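Local atomic coordinates of acyl-CoA dehydrogenase domain protein Tcur3483 (Thermomonospora curvata, PDB entry 6WY9), a protein that binds FAD and, as an acyl-CoA dehydrogenase family member, probably oxidises a CH-CH group of its substrate. Residues A[293-298]-A[346-350]; A[222-226]-A[372-378]. One frame throughout, in Å; residues are numbered along the deposited sequence.

Contact 1. Residues A[293-298]-A[346-350]; sequences WVRRDL and TLTGI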
loop_
_atom_site.group_PDB
_atom_site.type_symbol
_atom_site.label_atom_id
_atom_site.label_comp_id
_atom_site.label_asym_id
_atom_site.label_seq_id
_atom_site.Cartn_x
_atom_site.Cartn_y
_atom_site.Cartn_z
ATOM N N TRP A 293 -13.635 -5.541 11.343
ATOM C CA TRP A 293 -12.940 -5.247 10.093
ATOM C C TRP A 293 -13.697 -4.221 9.283
ATOM O O TRP A 293 -13.085 -3.377 8.614
ATOM C CB TRP A 293 -12.692 -6.517 9.267
ATOM C CG TRP A 293 -13.944 -7.231 8.679
ATOM C CD1 TRP A 293 -14.582 -8.346 9.183
ATOM C CD2 TRP A 293 -14.582 -6.948 7.425
ATOM N NE1 TRP A 293 -15.615 -8.739 8.334
ATOM C CE2 TRP A 293 -15.626 -7.896 7.249
ATOM C CE3 TRP A 293 -14.389 -5.972 6.439
ATOM C CZ2 TRP A 293 -16.467 -7.880 6.120
ATOM C CZ3 TRP A 293 -15.245 -5.958 5.313
ATOM C CH2 TRP A 293 -16.241 -6.900 5.162
ATOM N N VAL A 294 -15.033 -4.251 9.350
ATOM C CA VAL A 294 -15.849 -3.280 8.621
ATOM C C VAL A 294 -15.626 -1.873 9.185
ATOM O O VAL A 294 -15.463 -0.889 8.445
ATOM C CB VAL A 294 -17.340 -3.687 8.719
ATOM C CG1 VAL A 294 -18.280 -2.526 8.281
ATOM C CG2 VAL A 294 -17.629 -5.037 7.927
ATOM N N ARG A 295 -15.692 -1.757 10.515
ATOM C CA ARG A 295 -15.479 -0.462 11.163
ATOM C C ARG A 295 -14.118 0.123 10.773
ATOM O O ARG A 295 -14.014 1.316 10.450
ATOM C CB ARG A 295 -15.608 -0.594 12.687
ATOM C CG ARG A 295 -17.025 -0.774 13.124
ATOM C CD ARG A 295 -17.134 -0.788 14.641
ATOM N NE ARG A 295 -18.506 -1.026 15.077
ATOM C CZ ARG A 295 -18.968 -0.679 16.271
ATOM N NH1 ARG A 295 -18.180 -0.067 17.144
ATOM N NH2 ARG A 295 -20.212 -0.929 16.582
ATOM N N ARG A 296 -13.074 -0.707 10.800
ATOM C CA ARG A 296 -11.731 -0.237 10.454
ATOM C C ARG A 296 -11.663 0.235 8.998
ATOM O O ARG A 296 -11.009 1.249 8.697
ATOM C CB ARG A 296 -10.693 -1.333 10.710
ATOM C CG ARG A 296 -9.291 -0.980 10.079
ATOM C CD ARG A 296 -8.323 -2.154 10.040
ATOM N NE ARG A 296 -7.114 -1.756 9.357
ATOM C CZ ARG A 296 -5.935 -1.664 9.956
ATOM N NH1 ARG A 296 -5.819 -2.008 11.225
ATOM N NH2 ARG A 296 -4.862 -1.277 9.269
ATOM N N ASP A 297 -12.286 -0.510 8.073
ATOM C CA ASP A 297 -12.277 -0.120 6.661
ATOM C C ASP A 297 -13.079 1.164 6.416
ATOM O O ASP A 297 -12.729 1.969 5.536
ATOM C CB ASP A 297 -12.852 -1.251 5.786
ATOM C CG ASP A 297 -11.863 -2.411 5.560
ATOM O OD1 ASP A 297 -10.717 -2.323 6.040
ATOM O OD2 ASP A 297 -12.226 -3.424 4.893
ATOM N N LEU A 298 -14.205 1.329 7.115
ATOM C CA LEU A 298 -14.950 2.575 7.025
ATOM C C LEU A 298 -14.145 3.742 7.597
ATOM O O LEU A 298 -14.187 4.838 7.030
ATOM C CB LEU A 298 -16.293 2.459 7.756
ATOM C CG LEU A 298 -17.282 1.528 7.069
ATOM C CD1 LEU A 298 -18.447 1.292 8.079
ATOM C CD2 LEU A 298 -17.752 2.167 5.748
ATOM N N THR A 346 -13.062 -1.129 -1.280
ATOM C CA THR A 346 -13.289 -1.347 0.138
ATOM C C THR A 346 -14.777 -1.502 0.439
ATOM O O THR A 346 -15.166 -2.414 1.165
ATOM C CB THR A 346 -12.680 -0.189 0.940
ATOM O OG1 THR A 346 -11.281 -0.088 0.660
ATOM C CG2 THR A 346 -12.883 -0.430 2.443
ATOM N N LEU A 347 -15.624 -0.627 -0.131
ATOM C CA LEU A 347 -17.068 -0.720 0.067
ATOM C C LEU A 347 -17.633 -1.996 -0.540
ATOM O O LEU A 347 -18.578 -2.571 0.021
ATOM C CB LEU A 347 -17.826 0.496 -0.522
ATOM C CG LEU A 347 -17.540 1.871 0.133
ATOM C CD1 LEU A 347 -18.334 3.013 -0.583
ATOM C CD2 LEU A 347 -17.804 1.900 1.707
ATOM N N THR A 348 -17.093 -2.440 -1.682
ATOM C CA THR A 348 -17.509 -3.716 -2.245
ATOM C C THR A 348 -17.276 -4.856 -1.237
ATOM O O THR A 348 -18.138 -5.731 -1.054
ATOM C CB THR A 348 -16.752 -3.980 -3.572
ATOM O OG1 THR A 348 -17.196 -3.052 -4.570
ATOM C CG2 THR A 348 -17.049 -5.402 -4.094
ATOM N N GLY A 349 -16.095 -4.895 -0.621
ATOM C CA GLY A 349 -15.851 -5.900 0.409
ATOM C C GLY A 349 -16.878 -5.833 1.531
ATOM O O GLY A 349 -17.405 -6.861 1.967
ATOM N N ILE A 350 -17.199 -4.619 1.993
ATOM C CA ILE A 350 -18.156 -4.479 3.101
ATOM C C ILE A 350 -19.527 -4.999 2.710
ATOM O O ILE A 350 -20.279 -5.518 3.553
ATOM C CB ILE A 350 -18.225 -3.007 3.563
ATOM C CG1 ILE A 350 -16.864 -2.626 4.213
ATOM C CG2 ILE A 350 -19.460 -2.799 4.507
ATOM C CD1 ILE A 350 -16.700 -1.035 4.477
HETATM O O HOH W 1 -13.381 -4.115 2.675
#
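Two neighbouring antiparallel helices of the C-terminal helical domain, 292-321 and 326-350, meet here through a knob-into-hole: Ile350 reaches into the hole made by Trp293, Val294, Asp297 and Leu298. The local axes run 10.2 Å apart with 159° between their directions. Each branch of the knob has its own neighbour. Ile350 CD1 ends 3.6 Å from Leu298 CD2, its CG2 meets Val294 CG1, and its CG1 lies 3.9 Å from Trp293 CZ3, where the two side chains run antiparallel alongside each other. The indole is swung out to Ile350 by a chi1 of 67°, which sets CG between the backbone N and the carbonyl carbon; Val294 CG2 sits over the middle of one ring face. At the rim of the ring, Trp293 CH2 comes 3.4 Å from Gly349 O, near the ring plane. Were Trp293 an alanine, a gap would be likely to open beside Ile350 CG1 and Gly349, and Val294 CG2 would lose the ring face it rests on. One turn further along, Asp297 CB packs 3.4 Å from Thr346 CG2, the methyl lying anti to the backbone N while OG1 bonds back to the carbonyl of Asp342. A water donates to both Asp297 OD2, at 2.6 Å, and Thr346 O, tying the carboxylate to the facing backbone; OD2 also bonds a polar side chain of another protein's chain. From helix 263-286, Val279 touches Ile350 and Val280 touches Leu298. The arrangement is typical of antiparallel packing in the C-terminal helical bundle of acyl-CoA dehydrogenases.

Contact 2. Residues A[222-226]-A[372-378]; sequences TVGGM and QLSRQGI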
loop_
_atom_site.group_PDB
_atom_site.type_symbol
_atom_site.label_atom_id
_atom_site.label_comp_id
_atom_site.label_asym_id
_atom_site.label_seq_id
_atom_site.Cartn_x
_atom_site.Cartn_y
_atom_site.Cartn_z
ATOM N N THR A 222 -17.757 -0.057 -23.065
ATOM C CA THR A 222 -16.763 -0.215 -22.011
ATOM C C THR A 222 -17.248 -1.207 -20.962
ATOM O O THR A 222 -18.442 -1.447 -20.786
ATOM C CB THR A 222 -16.444 1.115 -21.323
ATOM O OG1 THR A 222 -17.601 1.493 -20.563
ATOM C CG2 THR A 222 -16.107 2.188 -22.406
ATOM N N VAL A 223 -16.284 -1.755 -20.241
ATOM C CA VAL A 223 -16.614 -2.733 -19.219
ATOM C C VAL A 223 -17.510 -2.119 -18.141
ATOM O O VAL A 223 -18.298 -2.826 -17.486
ATOM C CB VAL A 223 -15.317 -3.307 -18.639
ATOM C CG1 VAL A 223 -14.538 -2.217 -17.865
ATOM C CG2 VAL A 223 -15.668 -4.546 -17.747
ATOM N N GLY A 224 -17.408 -0.803 -17.948
ATOM C CA GLY A 224 -18.208 -0.055 -17.009
ATOM C C GLY A 224 -19.629 0.229 -17.436
ATOM O O GLY A 224 -20.425 0.685 -16.610
ATOM N N GLY A 225 -20.013 -0.101 -18.671
ATOM C CA GLY A 225 -21.374 0.118 -19.109
ATOM C C GLY A 225 -21.552 1.298 -20.039
ATOM O O GLY A 225 -22.604 1.403 -20.679
ATOM N N MET A 226 -20.564 2.182 -20.138
ATOM C CA MET A 226 -20.629 3.326 -21.032
ATOM C C MET A 226 -20.390 2.919 -22.480
ATOM O O MET A 226 -19.662 1.968 -22.771
ATOM C CB MET A 226 -19.567 4.361 -20.677
ATOM C CG MET A 226 -19.778 5.154 -19.426
ATOM S SD MET A 226 -18.748 6.643 -19.622
ATOM C CE MET A 226 -19.535 7.419 -21.050
ATOM N N GLN A 372 -21.191 -1.229 -10.261
ATOM C CA GLN A 372 -20.935 -0.639 -11.575
ATOM C C GLN A 372 -19.817 0.420 -11.536
ATOM O O GLN A 372 -18.968 0.471 -12.447
ATOM C CB GLN A 372 -22.218 -0.054 -12.167
ATOM C CG GLN A 372 -21.934 0.666 -13.498
ATOM C CD GLN A 372 -23.193 0.968 -14.254
ATOM O OE1 GLN A 372 -24.225 1.227 -13.651
ATOM N NE2 GLN A 372 -23.132 0.920 -15.585
ATOM N N LEU A 373 -19.748 1.220 -10.459
ATOM C CA LEU A 373 -18.706 2.249 -10.354
ATOM C C LEU A 373 -17.325 1.635 -10.239
ATOM O O LEU A 373 -16.355 2.223 -10.715
ATOM C CB LEU A 373 -18.971 3.181 -9.150
ATOM C CG LEU A 373 -20.066 4.240 -9.416
ATOM C CD1 LEU A 373 -20.516 4.931 -8.124
ATOM C CD2 LEU A 373 -19.613 5.289 -10.462
ATOM N N SER A 374 -17.203 0.474 -9.583
ATOM C CA SER A 374 -15.928 -0.247 -9.586
ATOM C C SER A 374 -15.451 -0.561 -10.997
ATOM O O SER A 374 -14.238 -0.617 -11.242
ATOM C CB SER A 374 -16.053 -1.575 -8.837
ATOM O OG SER A 374 -16.281 -1.356 -7.464
ATOM N N ARG A 375 -16.373 -0.839 -11.914
ATOM C CA ARG A 375 -15.956 -1.139 -13.280
ATOM C C ARG A 375 -15.663 0.117 -14.083
ATOM O O ARG A 375 -15.177 0.002 -15.215
ATOM C CB ARG A 375 -17.030 -1.978 -14.002
ATOM C CG ARG A 375 -17.320 -3.314 -13.322
ATOM C CD ARG A 375 -18.363 -4.072 -14.114
ATOM N NE ARG A 375 -19.724 -3.851 -13.619
ATOM C CZ ARG A 375 -20.713 -3.288 -14.321
ATOM N NH1 ARG A 375 -20.496 -2.803 -15.564
ATOM N NH2 ARG A 375 -21.917 -3.183 -13.750
ATOM N N GLN A 376 -15.964 1.299 -13.535
ATOM C CA GLN A 376 -15.688 2.565 -14.213
ATOM C C GLN A 376 -14.538 3.340 -13.588
ATOM O O GLN A 376 -13.803 4.023 -14.312
ATOM C CB GLN A 376 -16.941 3.467 -14.233
ATOM C CG GLN A 376 -18.185 2.811 -14.718
ATOM C CD GLN A 376 -19.386 3.740 -14.639
ATOM O OE1 GLN A 376 -19.301 4.815 -14.055
ATOM N NE2 GLN A 376 -20.504 3.330 -15.225
ATOM N N GLY A 377 -14.369 3.257 -12.251
ATOM C CA GLY A 377 -13.298 4.001 -11.581
ATOM C C GLY A 377 -11.921 3.756 -12.175
ATOM O O GLY A 377 -11.045 4.632 -12.134
ATOM N N ILE A 378 -11.704 2.564 -12.725
ATOM C CA ILE A 378 -10.455 2.227 -13.384
ATOM C C ILE A 378 -10.118 3.175 -14.538
ATOM O O ILE A 378 -8.939 3.339 -14.876
ATOM C CB ILE A 378 -10.538 0.743 -13.852
ATOM C CG1 ILE A 378 -11.839 0.491 -14.644
ATOM C CG2 ILE A 378 -10.421 -0.211 -12.646
ATOM C CD1 ILE A 378 -12.027 -0.945 -15.143
HETATM O O HOH W 2 -15.159 1.170 -18.029
#
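Gln372, with CG anti to its own N (chi1 176°) and an extended chain, and Gln376, whose chi1 of -50° sets CG beside the backbone N and opposite the carbonyl carbon, both deliver their amide nitrogens to Gly224 O. This carbonyl belongs to a type I beta turn, Thr222 to Gly225, in the hairpin connection between strands 215-221 and 227-239, and the turn docks on helix 369-380. Gln372 NE2 donates to Gly224 O over 2.9 Å, tilted 15° from the carbonyl plane, while Gln376 NE2 comes to the same oxygen from well above that plane at 3.0 Å in an almost straight bond. Two donors thus grip one oxygen, each keeping it close to its own amide plane, which should hold both amides against turning. Gln372 NE2 also bonds Glu54. Arg375, bent at chi3, takes the preceding carbonyl: its NH1 reaches Val223 O at 2.9 Å, on a lone pair and within the guanidinium plane. NH2 of the same group forms a salt bridge with Glu371, so the arginine is anchored on its own helix as it holds the turn. The backbones approach closely at Gly224, whose CA is 3.5 Å from Arg375 O; a side chain there would run into Gln376 CG. Gly225 has a positive phi at which a CB would be pressed against the carbonyl O of Gly224 and would also clash with Gln372 NE2. Within the turn, Val223 CG1 touches Ile378 CD1 at 3.9 Å, the side chains lying roughly perpendicular. A water bridges the two backbones, accepting from Gly224 N and donating to Arg375 O, with its oxygen 3.0 Å from each.

Overall arrangement
Helices 326-350 and 369-380 follow one another in the chain and connect the two contacts, whose centres lie about 21 Å apart: Thr348 OG1, on the helix of contact 1, comes within 3.5 Å of Ser374 OG, on the helix of contact 2. Both segments of contact 1 fall between those of contact 2 in the sequence. Contact 1 packs helix on helix within the C-terminal domain, away from the annotated sites, whereas contact 2 joins a turn of the middle domain to that helical domain. Contact 2 is also the one near the cofactor, with the Gln376 side chain about 8 Å from the bound reduced FAD and about 11 Å from the side chain of FAD-binding Ser179.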